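Inner kinetochore subunit cnp3 (Schizosaccharomyces pombe, PDB 6O2D) helps build the inner kinetochore on centromeric DNA as part of the CCAN platform for chromosome segregation; this chain is its dimeric cupin domain. Local coordinates at residues C19-W24 against R35-S40; F66-V71 against Y136-T141; V71-G76 against Y123-I128; H86-F91 against V114-R119; G96-T101 against E131-Y136. All coordinates share one frame; numbering follows the deposited sequence.

From the N terminus, contact 1 closes a short beta hairpin (strands 16-22 and 32-40) and is complete before any other contact opens. Contact 2 then opens the widest loop, pairing residues 66-71 with 136-141 near the centre of the chain, and contacts 3, 4 and 5 all fall within it. Contact 4 lies in turn within the loop of contact 3, whereas contact 5 crosses both contacts 3 and 4, its segments alternating with theirs. Contacts 2 and 4 bind neighbouring strands of the five-stranded sheet; contacts 3 and 5, whose centres are only about 5 Å apart, join that sheet to the four-stranded one. Contacts 1, 2 and 4 also touch the second subunit.

Contact 1. Residues C19-W24 against R35-S40; sequences CEVLSW and RVVGYS
The flat groups that meet between Cys19 and Arg35 are backbone amides. Above the plane of the Arg35 carbonyl, 41° out of it, sits Cys19 N, bonded to Arg35 O at 3.2 Å. The return bond is straighter and closer to its carbonyl plane, with Arg35 N 2.9 Å from Cys19 O. These two bonds make the single antiparallel hydrogen-bonded pair between the segments; the ladder runs on through Val21 with Glu33 and through Val37 and Gly38, which both face Ile17 in a classic beta bulge. On one face of the hairpin, Val21 and Val37 slide past each other in opposite directions, CG1 of Val21 4.0 Å from CG1 of Val37. Val37 splits its methyls between two partners: chi1 of -53° sets CG1 beside the backbone N to meet Val21, and leaves CG2 to reach Cys19 CB at 3.9 Å. Arg35 leads its guanidinium away from the hairpin partner to a salt bridge with Glu62. The hairpin stands well off the barrel of its own chain and packs on the second subunit: Cys19 rests on Thr105 and Val21 on Asn121 of that subunit, while Gly38, Tyr39 and Ser40 pair antiparallel with one of its strands, extending the sheet across the interface.

Contact 2. Residues F66-V71 against Y136-T141; sequences FAAGVV and YYTHAT
Strands 66-73 and 133-140 run antiparallel side by side in the five-stranded sheet of the cupin barrel, and residues 66-71 and 136-141 form part of their shared ladder. Two hydrogen-bonded pairs, Ala67 with His139 and Gly69 with Tyr137, alternate with the non-hydrogen-bonded pairs of Phe66 with Ala140, Ala68 with Thr138 and Val70 with Tyr136. The bonds between Gly69 and Tyr137 are both 2.9 Å, Gly69 N to Tyr137 O and Tyr137 N to Gly69 O. With chi1 of 77°, the Tyr137 ring leans across the neighbouring strand and lays one face over the Gly69 backbone: Gly69 CA stands 3.7 Å from the ring centroid in a CH-pi contact, and a beta carbon there would run into the ring. His139 leans over likewise, NE2 reaching Ala67 CB, with Ala67 O above one face, toward the rim. On the other side of the sheet, Phe66 CE1 comes within 3.8 Å of Thr138 CB, and Ala140 CB lies at the Phe66 ring edge. Ala68 CB touches Thr138 CG2 at 3.8 Å and Tyr136 OH at 3.6 Å. That hydroxyl is hydrogen-bonded to Ser90 of the second subunit, whose Phe66 also packs on Thr138 and Ala140. Phe66, Tyr136, Thr138 and Ala140 thus present a largely apolar surface to the second subunit, in which the buried tyrosine oxygen has its polar partner across the interface.

Contact 3. Residues V71-G76 against Y123-I128; sequences VEMPAG and YSIKNI
Met73, present as selenomethionine in the crystal, and Ile125 cross at about a right angle. The bend at the last torsion of Met73 (chi3 -75°) turns its terminal methyl toward Ile125, so that CE meets Ile125 CG2 at 3.7 Å, with Ile125 CB just behind. Asn127 reaches out from the same side of its strand as Ile125, but its work is polar. With CG anti to the backbone N (chi1 -164°), its amide nitrogen comes between two successive carbonyls: ND2 lies 2.7 Å from Met73 O and 2.9 Å from Pro74 O. Both bonds are bent and weak; a third, from ND2 to Glu131 O, is also weak, while OD1 accepts a hydrogen bond from the backbone N-H of Gly129. The contact spans the two sheets of the cupin barrel near one end, strand 66-73 belonging to the five-stranded sheet and strand 122-127 to the four-stranded one. A leucine in place of Asn127 would remove the donor to the Met73 and Pro74 carbonyls and the acceptor for Gly129 N, and would probably leave the turn after strand 66-73 less firmly tied. Met73 also packs on Ile98 and Leu135, which line the same space between the sheets.

Contact 4. Residues H86-F91 against V114-R119; sequences HNIMSF and VFIVPR
Opposed first torsions bring the rings of Phe91 and Phe115 together: Phe115 places CG between its backbone N and carbonyl carbon (chi1 73°), Phe91 anti to the carbonyl carbon (chi1 -67°). The ring planes are near parallel, at 22°, but slid apart with centroids separated by 5.1 Å, and Phe115 CZ comes to 3.4 Å from Phe91 CD2. Were Phe115 replaced by an alanine, the ring would go, and both Phe91 and Phe107 would probably lose an aromatic neighbour. On the same sheet face Met89 and Val117 lie alongside each other, CG of Met89 3.6 Å from CB of Val117. Paired backbone bonds join Met89 with Val117 (Met89 N to Val117 O and Val117 N to Met89 O, both 2.9 Å) and Phe91 with Phe115. The Arg119 methylenes rest on the His86-Asn87 backbone. Strand 88-95 has strand 133-140 on its other side, while Phe107 meets Phe115 edge-to-face from the four-stranded sheet; Val114 and Phe115 pair with a strand of the second subunit, carrying the sheet across the dimer.

Contact 5. Residues G96-T101 against E131-Y136; sequences GKIEVT and EAVRLY
Gly96 and Val133 approach to 4.3 Å between CA atoms with no hydrogen bond across the two segments, the glycine holding a positive phi of 103° at which a beta carbon would press on the preceding carbonyl as well as on Val133. Without a side chain at Gly96, one valine methyl fits against the bend: Val133 CG2 lies 3.6 Å from Gly96 CA and packs against the Lys97 backbone. Ile98 crosses Val133 at about a right angle, its CG2 branch lodged against both valine methyls, 3.5 Å from Val133 CG1. One step deeper, the other branch of Ile98 ends at CD1, 4.2 Å from Leu135 CD2, the two side chains meeting at a slant. At the outer end, the chi1 of Glu131 (44°) directs its otherwise extended chain toward Gly96, bringing OE2 to 3.7 Å from Gly96 CA. Lys97 NZ, 5.0 Å from Glu131 OE2, may add some attraction without direct contact. Ile98 reaches further to Ile125 and Ile93, and Leu135 to Phe91 and Ile93. Such apolar meshing of strands 98-102 and 133-140 is characteristic of the cupin beta-barrel, whose two antiparallel sheets face each other, with apolar side chains between them at this end.

Contact 1. Residues C19-W24 against R35-S40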
# COMPACT_ATOMS: atom_id res chain seq x y z
N CYS B 19 4.31 -15.68 11.19
CA CYS B 19 4.31 -15.06 12.51
C CYS B 19 2.94 -15.29 13.13
O CYS B 19 1.93 -15.34 12.44
CB CYS B 19 4.63 -13.56 12.38
SG CYS B 19 4.27 -12.52 13.82
N GLU B 20 2.93 -15.39 14.46
CA GLU B 20 1.67 -15.54 15.17
C GLU B 20 1.16 -14.16 15.54
O GLU B 20 1.87 -13.37 16.17
CB GLU B 20 1.83 -16.41 16.42
CG GLU B 20 0.50 -16.97 16.92
CD GLU B 20 0.58 -17.52 18.33
OE1 GLU B 20 1.70 -17.55 18.89
OE2 GLU B 20 -0.47 -17.92 18.89
N VAL B 21 -0.06 -13.85 15.12
CA VAL B 21 -0.62 -12.53 15.30
C VAL B 21 -1.96 -12.68 16.01
O VAL B 21 -2.62 -13.72 15.90
CB VAL B 21 -0.82 -11.76 13.97
CG1 VAL B 21 0.52 -11.46 13.31
CG2 VAL B 21 -1.73 -12.54 13.02
N LEU B 22 -2.35 -11.63 16.73
CA LEU B 22 -3.68 -11.62 17.31
C LEU B 22 -4.70 -11.44 16.19
O LEU B 22 -4.40 -10.89 15.13
CB LEU B 22 -3.81 -10.46 18.30
CG LEU B 22 -2.95 -10.53 19.56
CD1 LEU B 22 -3.13 -9.29 20.40
CD2 LEU B 22 -3.35 -11.76 20.35
N SER B 23 -5.91 -11.92 16.45
CA SER B 23 -6.88 -12.13 15.39
C SER B 23 -7.86 -10.98 15.22
O SER B 23 -8.63 -10.98 14.25
CB SER B 23 -7.66 -13.43 15.63
OG SER B 23 -7.01 -14.52 14.99
N TRP B 24 -7.85 -10.01 16.14
CA TRP B 24 -8.86 -8.96 16.17
C TRP B 24 -10.27 -9.55 16.18
O TRP B 24 -11.19 -9.05 15.53
CB TRP B 24 -8.69 -7.97 15.02
CG TRP B 24 -9.24 -6.60 15.30
CD1 TRP B 24 -8.96 -5.81 16.38
CD2 TRP B 24 -10.15 -5.85 14.49
NE1 TRP B 24 -9.64 -4.63 16.29
CE2 TRP B 24 -10.39 -4.63 15.14
CE3 TRP B 24 -10.80 -6.11 13.27
CZ2 TRP B 24 -11.24 -3.66 14.62
CZ3 TRP B 24 -11.64 -5.14 12.76
CH2 TRP B 24 -11.86 -3.93 13.43
N ARG B 35 -0.01 -16.30 10.46
CA ARG B 35 -0.25 -15.70 9.16
C ARG B 35 1.05 -15.17 8.59
O ARG B 35 1.92 -14.69 9.32
CB ARG B 35 -1.30 -14.58 9.29
CG ARG B 35 -1.51 -13.69 8.08
CD ARG B 35 -2.55 -12.61 8.39
NE ARG B 35 -2.86 -11.82 7.20
CZ ARG B 35 -3.78 -10.85 7.16
NH1 ARG B 35 -4.50 -10.55 8.24
NH2 ARG B 35 -3.99 -10.20 6.02
N VAL B 36 1.19 -15.28 7.27
CA VAL B 36 2.38 -14.79 6.57
C VAL B 36 2.31 -13.27 6.51
O VAL B 36 1.46 -12.71 5.82
CB VAL B 36 2.50 -15.41 5.18
CG1 VAL B 36 3.83 -15.05 4.55
CG2 VAL B 36 2.37 -16.91 5.27
N VAL B 37 3.19 -12.59 7.25
CA VAL B 37 3.15 -11.14 7.37
C VAL B 37 4.32 -10.47 6.66
O VAL B 37 4.50 -9.26 6.80
CB VAL B 37 3.09 -10.70 8.84
CG1 VAL B 37 1.95 -11.40 9.57
CG2 VAL B 37 4.44 -10.92 9.55
N GLY B 38 5.12 -11.22 5.91
CA GLY B 38 6.23 -10.61 5.19
C GLY B 38 6.78 -11.41 4.02
O GLY B 38 6.85 -12.64 4.08
N TYR B 39 7.18 -10.72 2.95
CA TYR B 39 7.77 -11.34 1.78
C TYR B 39 8.90 -10.47 1.27
O TYR B 39 8.83 -9.24 1.31
CB TYR B 39 6.79 -11.52 0.61
CG TYR B 39 5.61 -12.43 0.84
CD1 TYR B 39 4.46 -11.97 1.48
CD2 TYR B 39 5.61 -13.74 0.36
CE1 TYR B 39 3.37 -12.80 1.68
CE2 TYR B 39 4.52 -14.57 0.55
CZ TYR B 39 3.40 -14.09 1.21
OH TYR B 39 2.30 -14.90 1.40
N SER B 40 9.94 -11.12 0.75
CA SER B 40 10.96 -10.44 -0.04
C SER B 40 10.55 -10.55 -1.50
O SER B 40 10.63 -11.63 -2.09
CB SER B 40 12.33 -11.04 0.21
OG SER B 40 13.32 -10.41 -0.59

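Contact 2. Residues F66-V71 against Y136-T141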
# COMPACT_ATOMS: atom_id res chain seq x y z
N PHE B 66 -9.07 -4.81 1.80
CA PHE B 66 -7.71 -4.48 1.38
C PHE B 66 -7.01 -5.70 0.81
O PHE B 66 -7.20 -6.82 1.30
CB PHE B 66 -6.93 -3.91 2.57
CG PHE B 66 -5.46 -3.71 2.31
CD1 PHE B 66 -4.98 -2.51 1.81
CD2 PHE B 66 -4.54 -4.72 2.63
CE1 PHE B 66 -3.62 -2.31 1.59
CE2 PHE B 66 -3.18 -4.53 2.41
CZ PHE B 66 -2.72 -3.33 1.89
N ALA B 67 -6.20 -5.49 -0.23
CA ALA B 67 -5.34 -6.52 -0.79
C ALA B 67 -4.07 -5.86 -1.31
O ALA B 67 -4.08 -4.69 -1.68
CB ALA B 67 -6.03 -7.32 -1.90
N ALA B 68 -2.97 -6.62 -1.33
CA ALA B 68 -1.70 -6.09 -1.83
C ALA B 68 -0.86 -7.20 -2.46
O ALA B 68 -0.96 -8.37 -2.07
CB ALA B 68 -0.91 -5.39 -0.72
N GLY B 69 -0.02 -6.81 -3.40
CA GLY B 69 0.80 -7.78 -4.09
C GLY B 69 1.91 -7.14 -4.89
O GLY B 69 2.24 -5.96 -4.70
N VAL B 70 2.48 -7.93 -5.80
CA VAL B 70 3.58 -7.49 -6.65
C VAL B 70 3.26 -7.82 -8.10
O VAL B 70 2.71 -8.89 -8.40
CB VAL B 70 4.93 -8.13 -6.22
CG1 VAL B 70 4.80 -9.64 -6.07
CG2 VAL B 70 6.05 -7.78 -7.20
N VAL B 71 3.57 -6.87 -8.98
CA VAL B 71 3.46 -7.03 -10.43
C VAL B 71 4.83 -6.68 -11.02
O VAL B 71 5.47 -5.73 -10.57
CB VAL B 71 2.36 -6.12 -11.04
CG1 VAL B 71 2.49 -6.01 -12.56
CG2 VAL B 71 0.98 -6.60 -10.64
N TYR B 136 5.03 -2.74 -6.40
CA TYR B 136 4.23 -3.11 -5.24
C TYR B 136 2.87 -2.42 -5.34
O TYR B 136 2.80 -1.19 -5.39
CB TYR B 136 4.95 -2.69 -3.95
CG TYR B 136 4.11 -2.87 -2.72
CD1 TYR B 136 3.76 -4.13 -2.28
CD2 TYR B 136 3.66 -1.77 -1.99
CE1 TYR B 136 2.99 -4.31 -1.16
CE2 TYR B 136 2.89 -1.95 -0.86
CZ TYR B 136 2.56 -3.22 -0.45
OH TYR B 136 1.79 -3.41 0.67
N TYR B 137 1.80 -3.21 -5.37
CA TYR B 137 0.46 -2.64 -5.52
C TYR B 137 -0.38 -2.90 -4.28
O TYR B 137 -0.21 -3.90 -3.57
CB TYR B 137 -0.27 -3.20 -6.76
CG TYR B 137 -0.84 -4.60 -6.61
CD1 TYR B 137 -2.09 -4.82 -6.04
CD2 TYR B 137 -0.14 -5.71 -7.08
CE1 TYR B 137 -2.61 -6.10 -5.90
CE2 TYR B 137 -0.66 -7.00 -6.96
CZ TYR B 137 -1.89 -7.19 -6.37
OH TYR B 137 -2.39 -8.47 -6.25
N THR B 138 -1.30 -1.97 -4.02
CA THR B 138 -2.36 -2.16 -3.05
C THR B 138 -3.65 -1.67 -3.68
O THR B 138 -3.64 -0.67 -4.41
CB THR B 138 -2.08 -1.41 -1.73
OG1 THR B 138 -2.27 -0.01 -1.92
CG2 THR B 138 -0.64 -1.64 -1.25
N HIS B 139 -4.75 -2.36 -3.41
CA HIS B 139 -6.07 -1.81 -3.70
C HIS B 139 -6.96 -1.94 -2.48
O HIS B 139 -6.77 -2.84 -1.65
CB HIS B 139 -6.73 -2.45 -4.94
CG HIS B 139 -6.96 -3.92 -4.83
ND1 HIS B 139 -6.14 -4.85 -5.44
CD2 HIS B 139 -7.94 -4.63 -4.23
CE1 HIS B 139 -6.59 -6.06 -5.19
NE2 HIS B 139 -7.68 -5.96 -4.46
N ALA B 140 -7.85 -0.97 -2.32
CA ALA B 140 -8.70 -0.85 -1.15
C ALA B 140 -10.06 -0.31 -1.58
O ALA B 140 -10.19 0.36 -2.60
CB ALA B 140 -8.06 0.06 -0.08
N THR B 141 -11.07 -0.60 -0.77
CA THR B 141 -12.42 -0.15 -1.07
C THR B 141 -13.13 0.15 0.23
O THR B 141 -12.76 -0.33 1.30
CB THR B 141 -13.18 -1.18 -1.91
OG1 THR B 141 -14.51 -0.71 -2.16
CG2 THR B 141 -13.22 -2.53 -1.20

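Contact 3. Residues V71-G76 against Y123-I128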
# COMPACT_ATOMS: atom_id res chain seq x y z
N VAL B 71 3.57 -6.87 -8.98
CA VAL B 71 3.46 -7.03 -10.43
C VAL B 71 4.83 -6.68 -11.02
O VAL B 71 5.47 -5.73 -10.57
CB VAL B 71 2.36 -6.12 -11.04
CG1 VAL B 71 2.49 -6.01 -12.56
CG2 VAL B 71 0.98 -6.60 -10.64
N GLU B 72 5.26 -7.48 -12.01
CA GLU B 72 6.45 -7.22 -12.81
C GLU B 72 6.06 -7.11 -14.28
O GLU B 72 5.17 -7.83 -14.74
CB GLU B 72 7.51 -8.32 -12.71
CG GLU B 72 8.74 -8.00 -13.53
CD GLU B 72 9.71 -9.11 -13.57
OE1 GLU B 72 9.98 -9.67 -12.49
OE2 GLU B 72 10.17 -9.44 -14.68
N MSE B 73 6.73 -6.23 -15.02
CA MSE B 73 6.45 -6.09 -16.44
C MSE B 73 7.73 -6.22 -17.25
O MSE B 73 8.68 -5.46 -17.07
CB MSE B 73 5.80 -4.74 -16.68
CG MSE B 73 4.39 -4.77 -16.14
SE MSE B 73 3.38 -3.21 -16.61
CE MSE B 73 4.17 -1.92 -15.39
N PRO B 74 7.77 -7.21 -18.14
CA PRO B 74 8.94 -7.39 -19.00
C PRO B 74 9.15 -6.19 -19.91
O PRO B 74 8.35 -5.27 -19.99
CB PRO B 74 8.61 -8.66 -19.80
CG PRO B 74 7.47 -9.31 -19.05
CD PRO B 74 6.72 -8.21 -18.40
N ALA B 75 10.29 -6.22 -20.61
CA ALA B 75 10.62 -5.15 -21.54
C ALA B 75 9.61 -5.10 -22.68
O ALA B 75 9.24 -6.13 -23.24
CB ALA B 75 12.03 -5.35 -22.09
N GLY B 76 9.16 -3.89 -23.01
CA GLY B 76 8.19 -3.77 -24.07
C GLY B 76 6.79 -4.19 -23.72
O GLY B 76 6.00 -4.48 -24.62
N TYR B 123 -6.85 3.70 -15.97
CA TYR B 123 -5.40 3.73 -15.92
C TYR B 123 -4.82 2.72 -16.90
O TYR B 123 -5.45 1.71 -17.23
CB TYR B 123 -4.85 3.45 -14.51
CG TYR B 123 -4.77 1.99 -14.13
CD1 TYR B 123 -5.91 1.29 -13.74
CD2 TYR B 123 -3.56 1.31 -14.15
CE1 TYR B 123 -5.85 -0.04 -13.39
CE2 TYR B 123 -3.48 -0.03 -13.79
CZ TYR B 123 -4.63 -0.70 -13.42
OH TYR B 123 -4.56 -2.03 -13.07
N SER B 124 -3.60 3.01 -17.36
CA SER B 124 -2.82 2.11 -18.19
C SER B 124 -1.34 2.31 -17.85
O SER B 124 -0.95 3.37 -17.36
CB SER B 124 -3.07 2.35 -19.69
OG SER B 124 -2.43 3.54 -20.12
N ILE B 125 -0.53 1.28 -18.09
CA ILE B 125 0.90 1.33 -17.79
C ILE B 125 1.67 0.65 -18.92
O ILE B 125 1.27 -0.41 -19.41
CB ILE B 125 1.28 0.68 -16.45
CG1 ILE B 125 0.17 0.83 -15.40
CG2 ILE B 125 2.56 1.32 -15.91
CD1 ILE B 125 0.46 0.10 -14.11
N LYS B 126 2.80 1.24 -19.29
CA LYS B 126 3.67 0.70 -20.33
C LYS B 126 5.12 0.71 -19.85
O LYS B 126 5.55 1.66 -19.20
CB LYS B 126 3.56 1.51 -21.63
CG LYS B 126 2.99 0.75 -22.80
CD LYS B 126 2.09 1.64 -23.63
CE LYS B 126 1.53 0.91 -24.84
NZ LYS B 126 0.37 1.60 -25.45
N ASN B 127 5.84 -0.38 -20.10
CA ASN B 127 7.27 -0.43 -19.80
C ASN B 127 8.06 0.26 -20.92
O ASN B 127 8.09 -0.22 -22.06
CB ASN B 127 7.73 -1.88 -19.63
CG ASN B 127 9.09 -2.00 -18.95
OD1 ASN B 127 9.90 -1.07 -19.00
ND2 ASN B 127 9.33 -3.13 -18.30
N ILE B 128 8.73 1.36 -20.58
CA ILE B 128 9.48 2.15 -21.53
C ILE B 128 10.99 1.96 -21.34
O ILE B 128 11.79 2.69 -21.92
CB ILE B 128 9.10 3.64 -21.46
CG1 ILE B 128 9.56 4.24 -20.12
CG2 ILE B 128 7.60 3.80 -21.65
CD1 ILE B 128 9.39 5.73 -20.00

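Contact 4. Residues H86-F91 against V114-R119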
# COMPACT_ATOMS: atom_id res chain seq x y z
N HIS B 86 -14.68 0.42 -8.00
CA HIS B 86 -14.89 0.79 -6.60
C HIS B 86 -13.63 0.67 -5.76
O HIS B 86 -13.71 0.81 -4.53
CB HIS B 86 -15.98 -0.11 -6.01
CG HIS B 86 -15.72 -1.56 -6.23
ND1 HIS B 86 -15.98 -2.19 -7.44
CD2 HIS B 86 -15.19 -2.51 -5.42
CE1 HIS B 86 -15.63 -3.46 -7.35
NE2 HIS B 86 -15.15 -3.68 -6.14
N ASN B 87 -12.48 0.41 -6.37
CA ASN B 87 -11.22 0.29 -5.65
C ASN B 87 -10.34 1.50 -5.94
O ASN B 87 -10.32 2.01 -7.06
CB ASN B 87 -10.45 -0.97 -6.04
CG ASN B 87 -11.23 -2.22 -5.77
OD1 ASN B 87 -11.51 -2.54 -4.62
ND2 ASN B 87 -11.57 -2.94 -6.82
N ILE B 88 -9.64 1.96 -4.91
CA ILE B 88 -8.53 2.89 -5.10
C ILE B 88 -7.26 2.06 -5.26
O ILE B 88 -6.98 1.19 -4.43
CB ILE B 88 -8.42 3.89 -3.94
CG1 ILE B 88 -7.12 4.71 -4.05
CG2 ILE B 88 -8.48 3.18 -2.60
CD1 ILE B 88 -7.20 6.08 -3.40
N MSE B 89 -6.54 2.28 -6.36
CA MSE B 89 -5.29 1.58 -6.62
C MSE B 89 -4.12 2.39 -6.11
O MSE B 89 -4.15 3.62 -6.17
CB MSE B 89 -5.09 1.33 -8.12
CG MSE B 89 -6.34 1.04 -8.92
SE MSE B 89 -6.76 -0.85 -8.89
CE MSE B 89 -5.17 -1.58 -9.76
N SER B 90 -3.10 1.69 -5.62
CA SER B 90 -1.81 2.28 -5.29
C SER B 90 -0.71 1.47 -5.95
O SER B 90 -0.81 0.24 -6.07
CB SER B 90 -1.58 2.31 -3.77
OG SER B 90 -0.76 3.40 -3.40
N PHE B 91 0.32 2.16 -6.43
CA PHE B 91 1.46 1.51 -7.04
C PHE B 91 2.72 2.18 -6.53
O PHE B 91 2.79 3.41 -6.49
CB PHE B 91 1.41 1.58 -8.57
CG PHE B 91 0.29 0.79 -9.17
CD1 PHE B 91 0.43 -0.58 -9.36
CD2 PHE B 91 -0.89 1.40 -9.53
CE1 PHE B 91 -0.60 -1.31 -9.90
CE2 PHE B 91 -1.92 0.66 -10.07
CZ PHE B 91 -1.77 -0.70 -10.26
N VAL B 114 5.41 6.92 -6.68
CA VAL B 114 4.13 6.28 -6.37
C VAL B 114 3.01 7.08 -7.02
O VAL B 114 3.08 8.31 -7.12
CB VAL B 114 3.89 6.16 -4.85
CG1 VAL B 114 4.91 5.22 -4.23
CG2 VAL B 114 3.94 7.52 -4.18
N PHE B 115 1.98 6.38 -7.48
CA PHE B 115 0.79 7.04 -7.98
C PHE B 115 -0.43 6.24 -7.54
O PHE B 115 -0.33 5.05 -7.23
CB PHE B 115 0.83 7.23 -9.50
CG PHE B 115 0.62 5.97 -10.29
CD1 PHE B 115 1.68 5.12 -10.54
CD2 PHE B 115 -0.62 5.66 -10.81
CE1 PHE B 115 1.49 3.96 -11.28
CE2 PHE B 115 -0.82 4.51 -11.55
CZ PHE B 115 0.24 3.67 -11.79
N ILE B 116 -1.57 6.93 -7.48
CA ILE B 116 -2.84 6.32 -7.11
C ILE B 116 -3.78 6.41 -8.29
O ILE B 116 -3.74 7.35 -9.08
CB ILE B 116 -3.49 7.00 -5.89
CG1 ILE B 116 -3.60 8.51 -6.13
CG2 ILE B 116 -2.74 6.66 -4.63
CD1 ILE B 116 -4.59 9.20 -5.22
N VAL B 117 -4.66 5.42 -8.39
CA VAL B 117 -5.79 5.51 -9.31
C VAL B 117 -7.03 5.56 -8.43
O VAL B 117 -7.46 4.52 -7.93
CB VAL B 117 -5.83 4.33 -10.29
CG1 VAL B 117 -6.94 4.53 -11.31
CG2 VAL B 117 -4.47 4.15 -10.96
N PRO B 118 -7.62 6.74 -8.19
CA PRO B 118 -8.81 6.80 -7.34
C PRO B 118 -9.94 5.98 -7.93
O PRO B 118 -9.95 5.64 -9.12
CB PRO B 118 -9.16 8.29 -7.33
CG PRO B 118 -7.91 9.00 -7.73
CD PRO B 118 -7.18 8.07 -8.65
N ARG B 119 -10.91 5.66 -7.08
CA ARG B 119 -12.09 4.94 -7.53
C ARG B 119 -12.78 5.72 -8.65
O ARG B 119 -12.81 6.95 -8.63
CB ARG B 119 -13.07 4.72 -6.37
CG ARG B 119 -12.48 3.94 -5.20
CD ARG B 119 -13.45 3.90 -4.02
NE ARG B 119 -13.58 5.20 -3.37
CZ ARG B 119 -14.46 5.48 -2.41
NH1 ARG B 119 -15.29 4.54 -1.97
NH2 ARG B 119 -14.50 6.70 -1.89

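Contact 5. Residues G96-T101 against E131-Y136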
# COMPACT_ATOMS: atom_id res chain seq x y z
N GLY B 96 12.87 -0.07 -12.67
CA GLY B 96 12.50 0.03 -14.07
C GLY B 96 12.01 1.41 -14.45
O GLY B 96 12.11 2.37 -13.69
N LYS B 97 11.46 1.48 -15.66
CA LYS B 97 10.90 2.73 -16.18
C LYS B 97 9.53 2.44 -16.79
O LYS B 97 9.39 1.52 -17.59
CB LYS B 97 11.81 3.34 -17.25
CG LYS B 97 13.29 2.97 -17.13
CD LYS B 97 14.14 3.70 -18.16
CE LYS B 97 15.39 2.91 -18.55
NZ LYS B 97 15.17 1.95 -19.66
N ILE B 98 8.53 3.25 -16.41
CA ILE B 98 7.17 3.10 -16.91
C ILE B 98 6.62 4.46 -17.29
O ILE B 98 6.97 5.48 -16.69
CB ILE B 98 6.21 2.44 -15.90
CG1 ILE B 98 6.03 3.32 -14.66
CG2 ILE B 98 6.67 1.06 -15.53
CD1 ILE B 98 5.04 2.75 -13.66
N GLU B 99 5.72 4.47 -18.27
CA GLU B 99 4.89 5.61 -18.62
C GLU B 99 3.44 5.22 -18.36
O GLU B 99 2.96 4.21 -18.88
CB GLU B 99 5.08 6.02 -20.07
CG GLU B 99 4.26 7.22 -20.51
CD GLU B 99 3.58 7.00 -21.86
OE1 GLU B 99 3.09 7.97 -22.46
OE2 GLU B 99 3.54 5.84 -22.32
N VAL B 100 2.76 6.02 -17.55
CA VAL B 100 1.43 5.68 -17.08
C VAL B 100 0.45 6.80 -17.39
O VAL B 100 0.78 7.99 -17.28
CB VAL B 100 1.47 5.31 -15.58
CG1 VAL B 100 2.28 6.33 -14.83
CG2 VAL B 100 0.07 5.21 -15.02
N THR B 101 -0.75 6.40 -17.84
CA THR B 101 -1.93 7.25 -18.03
C THR B 101 -2.97 7.03 -16.94
O THR B 101 -3.44 5.91 -16.72
CB THR B 101 -2.60 7.08 -19.40
OG1 THR B 101 -1.64 6.83 -20.45
CG2 THR B 101 -3.82 8.06 -19.64
N GLU B 131 15.05 -2.86 -18.70
CA GLU B 131 14.96 -3.71 -17.53
C GLU B 131 13.49 -3.95 -17.24
O GLU B 131 12.64 -3.08 -17.50
CB GLU B 131 15.64 -3.05 -16.33
CG GLU B 131 15.31 -1.58 -16.18
CD GLU B 131 16.00 -0.92 -15.01
OE1 GLU B 131 16.47 -1.65 -14.11
OE2 GLU B 131 16.09 0.33 -15.00
N ALA B 132 13.18 -5.12 -16.69
CA ALA B 132 11.81 -5.38 -16.25
C ALA B 132 11.43 -4.46 -15.11
O ALA B 132 12.25 -4.12 -14.26
CB ALA B 132 11.63 -6.84 -15.83
N VAL B 133 10.17 -4.04 -15.09
CA VAL B 133 9.66 -3.18 -14.03
C VAL B 133 8.98 -4.07 -13.02
O VAL B 133 8.35 -5.07 -13.38
CB VAL B 133 8.69 -2.12 -14.57
CG1 VAL B 133 7.99 -1.39 -13.41
CG2 VAL B 133 9.43 -1.15 -15.50
N ARG B 134 9.11 -3.73 -11.74
CA ARG B 134 8.56 -4.53 -10.66
C ARG B 134 7.83 -3.51 -9.79
O ARG B 134 8.39 -2.46 -9.45
CB ARG B 134 9.67 -5.27 -9.89
CG ARG B 134 9.26 -5.74 -8.50
CD ARG B 134 10.42 -6.23 -7.60
NE ARG B 134 11.44 -7.11 -8.19
CZ ARG B 134 11.23 -8.35 -8.62
NH1 ARG B 134 10.01 -8.87 -8.61
NH2 ARG B 134 12.24 -9.04 -9.12
N LEU B 135 6.55 -3.79 -9.47
CA LEU B 135 5.74 -2.86 -8.69
C LEU B 135 5.14 -3.52 -7.47
O LEU B 135 4.71 -4.68 -7.53
CB LEU B 135 4.60 -2.26 -9.51
CG LEU B 135 4.81 -1.70 -10.91
CD1 LEU B 135 3.51 -1.83 -11.72
CD2 LEU B 135 5.28 -0.27 -10.80
N TYR B 136 5.03 -2.74 -6.40
CA TYR B 136 4.23 -3.11 -5.24
C TYR B 136 2.87 -2.42 -5.34
O TYR B 136 2.80 -1.19 -5.39
CB TYR B 136 4.95 -2.69 -3.95
CG TYR B 136 4.11 -2.87 -2.72
CD1 TYR B 136 3.76 -4.13 -2.28
CD2 TYR B 136 3.66 -1.77 -1.99
CE1 TYR B 136 2.99 -4.31 -1.16
CE2 TYR B 136 2.89 -1.95 -0.86
CZ TYR B 136 2.56 -3.22 -0.45
OH TYR B 136 1.79 -3.41 0.67